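PDB 3QFW: ribulose-1,5-bisphosphate carboxylase/oxygenase large subunit from Rhodopseudomonas palustris, which probably binds magnesium and has the fold of the Rubisco large chain, but as a Rubisco-like protein may not carry out ribulose-bisphosphate carboxylation. Local coordinates for residues I21-V34 with N49-Q61. Numbering follows the deposited sequence.
Sequences IEQRALALAIEQSV and NIVGRVEDVAELQ
Ala25 of helix 18-31 rests on both Val54 and Val57 of strand 53-59, with Ile21 against Val57 and Ala29 against Val54, joining helix to antiparallel sheet in the alpha/beta N-terminal domain characteristic of Rubisco large chains and their relatives. The N-to-C directions of helix 21-31 and strand 53-59 make an angle of 130°, and their axes approach to 7.7 Å. Along this apolar seam Val57 has CG1 anti to its own N (chi1 -175°), which sets that methyl 3.8 Å from Ile21 CG1, while CG2 reaches Ala25 CB and the carboxylate end of Glu22. Val54 turns CG1 to Ala25 CB and brings CG2 to 3.5 Å from Ala25 O, a helical carbonyl already engaged by Ala29 N; CG2 also meets Ala29 CB and the exposed Leu26. Strand 64-71, paired antiparallel with 53-59, adds Val67 against Ala25 and Tyr65 against Ile21.

Backbone comes closest where the strand begins: the CA atoms of Ala29 and Gly52 are 4.6 Å apart, and Ala29 CB sits 3.4 Å from Gly52 O. Gly52 permits this approach because it has no side chain to stand between the backbones. In the last helical turn Ile30 CD1 lies alongside Val51 CG1, both side chains pointing the same way, and beyond the helix Val34 CG1 reaches the CG2 methyls of both Ile50 and Val51. Pro140 and Gln141 of the second subunit pack on Val34 and Ile50 respectively, placing this end near the dimer interface.

Polar contact centres on buried Ser33. A chi1 of -170° swings the hydroxyl beside its own carbonyl carbon, and Ser33 OG lies 2.6 Å from Ile50 O and 3.1 Å from Gly52 N.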
loop_
_atom_site.group_PDB
_atom_site.type_symbol
_atom_site.label_atom_id
_atom_site.label_comp_id
_atom_site.label_asym_id
_atom_site.label_seq_id
_atom_site.Cartn_x
_atom_site.Cartn_y
_atom_site.Cartn_z
ATOM N N ILE B 21 -13.959 25.323 3.512
ATOM C CA ILE B 21 -14.488 23.963 3.338
ATOM C C ILE B 21 -15.190 23.756 1.993
ATOM O O ILE B 21 -14.977 22.744 1.328
ATOM C CB ILE B 21 -15.426 23.527 4.499
ATOM C CG1 ILE B 21 -15.992 22.130 4.231
ATOM C CG2 ILE B 21 -16.550 24.531 4.699
ATOM C CD1 ILE B 21 -14.927 21.061 3.991
ATOM N N GLU B 22 -16.021 24.710 1.590
ATOM C CA GLU B 22 -16.674 24.626 0.285
ATOM C C GLU B 22 -15.647 24.511 -0.840
ATOM O O GLU B 22 -15.758 23.637 -1.698
ATOM C CB GLU B 22 -17.605 25.818 0.053
ATOM C CG GLU B 22 -18.882 25.776 0.873
ATOM C CD GLU B 22 -19.770 24.591 0.524
ATOM O OE1 GLU B 22 -19.500 23.916 -0.494
ATOM O OE2 GLU B 22 -20.740 24.333 1.267
ATOM N N GLN B 23 -14.648 25.394 -0.824
ATOM C CA GLN B 23 -13.553 25.364 -1.796
ATOM C C GLN B 23 -12.757 24.061 -1.714
ATOM O O GLN B 23 -12.470 23.422 -2.727
ATOM C CB GLN B 23 -12.612 26.557 -1.566
ATOM C CG GLN B 23 -11.294 26.487 -2.334
ATOM C CD GLN B 23 -10.346 27.634 -1.994
ATOM O OE1 GLN B 23 -10.047 27.887 -0.822
ATOM N NE2 GLN B 23 -9.867 28.332 -3.022
ATOM N N ARG B 24 -12.393 23.680 -0.497
ATOM C CA ARG B 24 -11.676 22.431 -0.277
ATOM C C ARG B 24 -12.449 21.241 -0.843
ATOM O O ARG B 24 -11.867 20.346 -1.446
ATOM C CB ARG B 24 -11.419 22.218 1.212
ATOM C CG ARG B 24 -10.624 20.962 1.509
ATOM C CD ARG B 24 -9.233 21.041 0.881
ATOM N NE ARG B 24 -8.458 19.835 1.162
ATOM C CZ ARG B 24 -8.530 18.713 0.449
ATOM N NH1 ARG B 24 -9.344 18.634 -0.596
ATOM N NH2 ARG B 24 -7.788 17.667 0.783
ATOM N N ALA B 25 -13.763 21.240 -0.666
ATOM C CA ALA B 25 -14.561 20.127 -1.160
ATOM C C ALA B 25 -14.509 20.032 -2.682
ATOM O O ALA B 25 -14.391 18.941 -3.235
ATOM C CB ALA B 25 -15.998 20.213 -0.660
ATOM N N LEU B 26 -14.578 21.175 -3.362
ATOM C CA LEU B 26 -14.526 21.180 -4.815
ATOM C C LEU B 26 -13.169 20.682 -5.294
ATOM O O LEU B 26 -13.076 19.876 -6.222
ATOM C CB LEU B 26 -14.764 22.592 -5.358
ATOM C CG LEU B 26 -15.199 22.655 -6.821
ATOM C CD1 LEU B 26 -16.614 22.132 -6.970
ATOM C CD2 LEU B 26 -15.096 24.078 -7.352
ATOM N N ALA B 27 -12.115 21.177 -4.655
ATOM C CA ALA B 27 -10.759 20.776 -4.998
ATOM C C ALA B 27 -10.580 19.265 -4.843
ATOM O O ALA B 27 -9.885 18.620 -5.643
ATOM C CB ALA B 27 -9.747 21.537 -4.140
ATOM N N LEU B 28 -11.203 18.716 -3.803
ATOM C CA LEU B 28 -11.215 17.276 -3.579
ATOM C C LEU B 28 -11.908 16.548 -4.731
ATOM O O LEU B 28 -11.403 15.539 -5.232
ATOM C CB LEU B 28 -11.898 16.950 -2.251
ATOM C CG LEU B 28 -12.375 15.505 -2.069
ATOM C CD1 LEU B 28 -11.211 14.530 -2.153
ATOM C CD2 LEU B 28 -13.122 15.344 -0.753
ATOM N N ALA B 29 -13.061 17.061 -5.152
ATOM C CA ALA B 29 -13.783 16.456 -6.270
ATOM C C ALA B 29 -12.901 16.370 -7.512
ATOM O O ALA B 29 -12.888 15.346 -8.205
ATOM C CB ALA B 29 -15.066 17.227 -6.572
ATOM N N ILE B 30 -12.163 17.449 -7.777
ATOM C CA ILE B 30 -11.213 17.507 -8.887
ATOM C C ILE B 30 -10.048 16.530 -8.717
ATOM O O ILE B 30 -9.751 15.748 -9.621
ATOM C CB ILE B 30 -10.625 18.936 -9.063
ATOM C CG1 ILE B 30 -11.737 19.963 -9.284
ATOM C CG2 ILE B 30 -9.663 18.970 -10.224
ATOM C CD1 ILE B 30 -12.539 19.726 -10.530
ATOM N N GLU B 31 -9.385 16.595 -7.563
ATOM C CA GLU B 31 -8.221 15.747 -7.279
ATOM C C GLU B 31 -8.476 14.262 -7.540
ATOM O O GLU B 31 -7.592 13.550 -8.028
ATOM C CB GLU B 31 -7.758 15.925 -5.829
ATOM C CG GLU B 31 -7.171 17.287 -5.509
ATOM C CD GLU B 31 -5.666 17.352 -5.709
ATOM O OE1 GLU B 31 -5.110 16.518 -6.459
ATOM O OE2 GLU B 31 -5.033 18.239 -5.101
ATOM N N GLN B 32 -9.681 13.800 -7.213
ATOM C CA GLN B 32 -10.017 12.385 -7.352
ATOM C C GLN B 32 -10.798 12.130 -8.630
ATOM O O GLN B 32 -11.507 11.133 -8.764
ATOM C CB GLN B 32 -10.805 11.893 -6.142
ATOM C CG GLN B 32 -10.020 11.965 -4.837
ATOM C CD GLN B 32 -8.638 11.334 -4.951
ATOM O OE1 GLN B 32 -7.676 11.827 -4.377
ATOM N NE2 GLN B 32 -8.544 10.229 -5.679
ATOM N N SER B 33 -10.641 13.045 -9.580
ATOM C CA SER B 33 -11.298 12.932 -10.863
ATOM C C SER B 33 -10.316 13.222 -11.992
ATOM O O SER B 33 -9.454 12.408 -12.333
ATOM C CB SER B 33 -12.450 13.934 -10.939
ATOM O OG SER B 33 -13.231 13.686 -12.081
ATOM N N VAL B 34 -10.461 14.404 -12.568
ATOM C CA VAL B 34 -9.677 14.792 -13.727
ATOM C C VAL B 34 -8.334 15.362 -13.322
ATOM O O VAL B 34 -7.374 15.294 -14.089
ATOM C CB VAL B 34 -10.426 15.834 -14.543
ATOM C CG1 VAL B 34 -11.693 15.224 -15.119
ATOM C CG2 VAL B 34 -10.749 17.040 -13.672
ATOM N N ASN B 49 -19.812 14.614 -16.788
ATOM C CA ASN B 49 -19.891 13.173 -16.577
ATOM C C ASN B 49 -18.693 12.570 -15.841
ATOM O O ASN B 49 -18.832 11.568 -15.134
ATOM C CB ASN B 49 -20.079 12.457 -17.912
ATOM C CG ASN B 49 -21.522 12.464 -18.378
ATOM O OD1 ASN B 49 -22.357 13.207 -17.852
ATOM N ND2 ASN B 49 -21.824 11.631 -19.369
ATOM N N ILE B 50 -17.520 13.176 -16.013
ATOM C CA ILE B 50 -16.287 12.632 -15.449
ATOM C C ILE B 50 -15.775 13.401 -14.231
ATOM O O ILE B 50 -15.330 12.795 -13.258
ATOM C CB ILE B 50 -15.169 12.543 -16.505
ATOM C CG1 ILE B 50 -15.627 11.683 -17.685
ATOM C CG2 ILE B 50 -13.888 11.994 -15.888
ATOM C CD1 ILE B 50 -16.211 10.366 -17.283
ATOM N N VAL B 51 -15.815 14.729 -14.290
ATOM C CA VAL B 51 -15.481 15.532 -13.116
ATOM C C VAL B 51 -16.303 15.056 -11.909
ATOM O O VAL B 51 -17.481 14.735 -12.039
ATOM C CB VAL B 51 -15.746 17.025 -13.363
ATOM C CG1 VAL B 51 -15.401 17.834 -12.131
ATOM C CG2 VAL B 51 -14.943 17.522 -14.571
ATOM N N GLY B 52 -15.684 15.003 -10.736
ATOM C CA GLY B 52 -16.398 14.552 -9.551
ATOM C C GLY B 52 -17.379 15.605 -9.074
ATOM O O GLY B 52 -17.123 16.808 -9.194
ATOM N N ARG B 53 -18.515 15.162 -8.546
ATOM C CA ARG B 53 -19.503 16.084 -8.013
ATOM C C ARG B 53 -19.434 16.115 -6.500
ATOM O O ARG B 53 -19.325 15.070 -5.860
ATOM C CB ARG B 53 -20.918 15.657 -8.430
ATOM C CG ARG B 53 -21.139 15.584 -9.932
ATOM C CD ARG B 53 -22.616 15.366 -10.270
ATOM N NE ARG B 53 -23.123 14.087 -9.784
ATOM C CZ ARG B 53 -24.322 13.598 -10.080
ATOM N NH1 ARG B 53 -25.137 14.283 -10.871
ATOM N NH2 ARG B 53 -24.706 12.425 -9.592
ATOM N N VAL B 54 -19.512 17.307 -5.921
ATOM C CA VAL B 54 -19.727 17.424 -4.486
ATOM C C VAL B 54 -21.221 17.232 -4.210
ATOM O O VAL B 54 -22.028 18.138 -4.441
ATOM C CB VAL B 54 -19.256 18.790 -3.943
ATOM C CG1 VAL B 54 -19.530 18.901 -2.441
ATOM C CG2 VAL B 54 -17.772 19.009 -4.252
ATOM N N GLU B 55 -21.589 16.043 -3.742
ATOM C CA GLU B 55 -22.983 15.724 -3.473
ATOM C C GLU B 55 -23.462 16.418 -2.210
ATOM O O GLU B 55 -24.615 16.852 -2.126
ATOM C CB GLU B 55 -23.172 14.211 -3.328
ATOM C CG GLU B 55 -22.992 13.433 -4.618
ATOM C CD GLU B 55 -24.263 13.366 -5.434
ATOM O OE1 GLU B 55 -24.509 14.294 -6.239
ATOM O OE2 GLU B 55 -25.021 12.383 -5.265
ATOM N N ASP B 56 -22.580 16.513 -1.222
ATOM C CA ASP B 56 -22.968 17.050 0.073
ATOM C C ASP B 56 -21.787 17.492 0.926
ATOM O O ASP B 56 -20.691 16.935 0.836
ATOM C CB ASP B 56 -23.777 16.013 0.854
ATOM C CG ASP B 56 -24.453 16.604 2.073
ATOM O OD1 ASP B 56 -25.266 17.540 1.902
ATOM O OD2 ASP B 56 -24.167 16.142 3.200
ATOM N N VAL B 57 -22.035 18.494 1.763
ATOM C CA VAL B 57 -21.085 18.910 2.779
ATOM C C VAL B 57 -21.808 19.079 4.113
ATOM O O VAL B 57 -22.756 19.857 4.222
ATOM C CB VAL B 57 -20.396 20.233 2.399
ATOM C CG1 VAL B 57 -19.322 20.573 3.411
ATOM C CG2 VAL B 57 -19.808 20.143 0.998
ATOM N N ALA B 58 -21.362 18.346 5.127
ATOM C CA ALA B 58 -21.987 18.416 6.437
ATOM C C ALA B 58 -20.962 18.665 7.530
ATOM O O ALA B 58 -19.798 18.273 7.408
ATOM C CB ALA B 58 -22.769 17.139 6.723
ATOM N N GLU B 59 -21.396 19.323 8.600
ATOM C CA GLU B 59 -20.525 19.542 9.745
ATOM C C GLU B 59 -20.658 18.411 10.741
ATOM O O GLU B 59 -21.741 18.153 11.271
ATOM C CB GLU B 59 -20.813 20.881 10.428
ATOM C CG GLU B 59 -20.019 21.080 11.714
ATOM C CD GLU B 59 -20.076 22.504 12.241
ATOM O OE1 GLU B 59 -20.222 23.442 11.425
ATOM O OE2 GLU B 59 -19.968 22.680 13.474
ATOM N N LEU B 60 -19.550 17.725 10.984
ATOM C CA LEU B 60 -19.504 16.693 12.003
ATOM C C LEU B 60 -19.336 17.378 13.346
ATOM O O LEU B 60 -20.010 17.050 14.323
ATOM C CB LEU B 60 -18.337 15.745 11.744
ATOM C CG LEU B 60 -18.377 15.030 10.395
ATOM C CD1 LEU B 60 -17.135 14.177 10.205
ATOM C CD2 LEU B 60 -19.640 14.192 10.288
ATOM N N GLN B 61 -18.425 18.341 13.369
ATOM C CA GLN B 61 -18.172 19.176 14.531
ATOM C C GLN B 61 -17.382 20.365 14.013
ATOM O O GLN B 61 -16.901 20.332 12.884
ATOM C CB GLN B 61 -17.370 18.414 15.589
ATOM C CG GLN B 61 -16.039 17.872 15.107
ATOM C CD GLN B 61 -15.279 17.150 16.201
ATOM O OE1 GLN B 61 -15.875 16.581 17.112
ATOM N NE2 GLN B 61 -13.953 17.174 16.117
#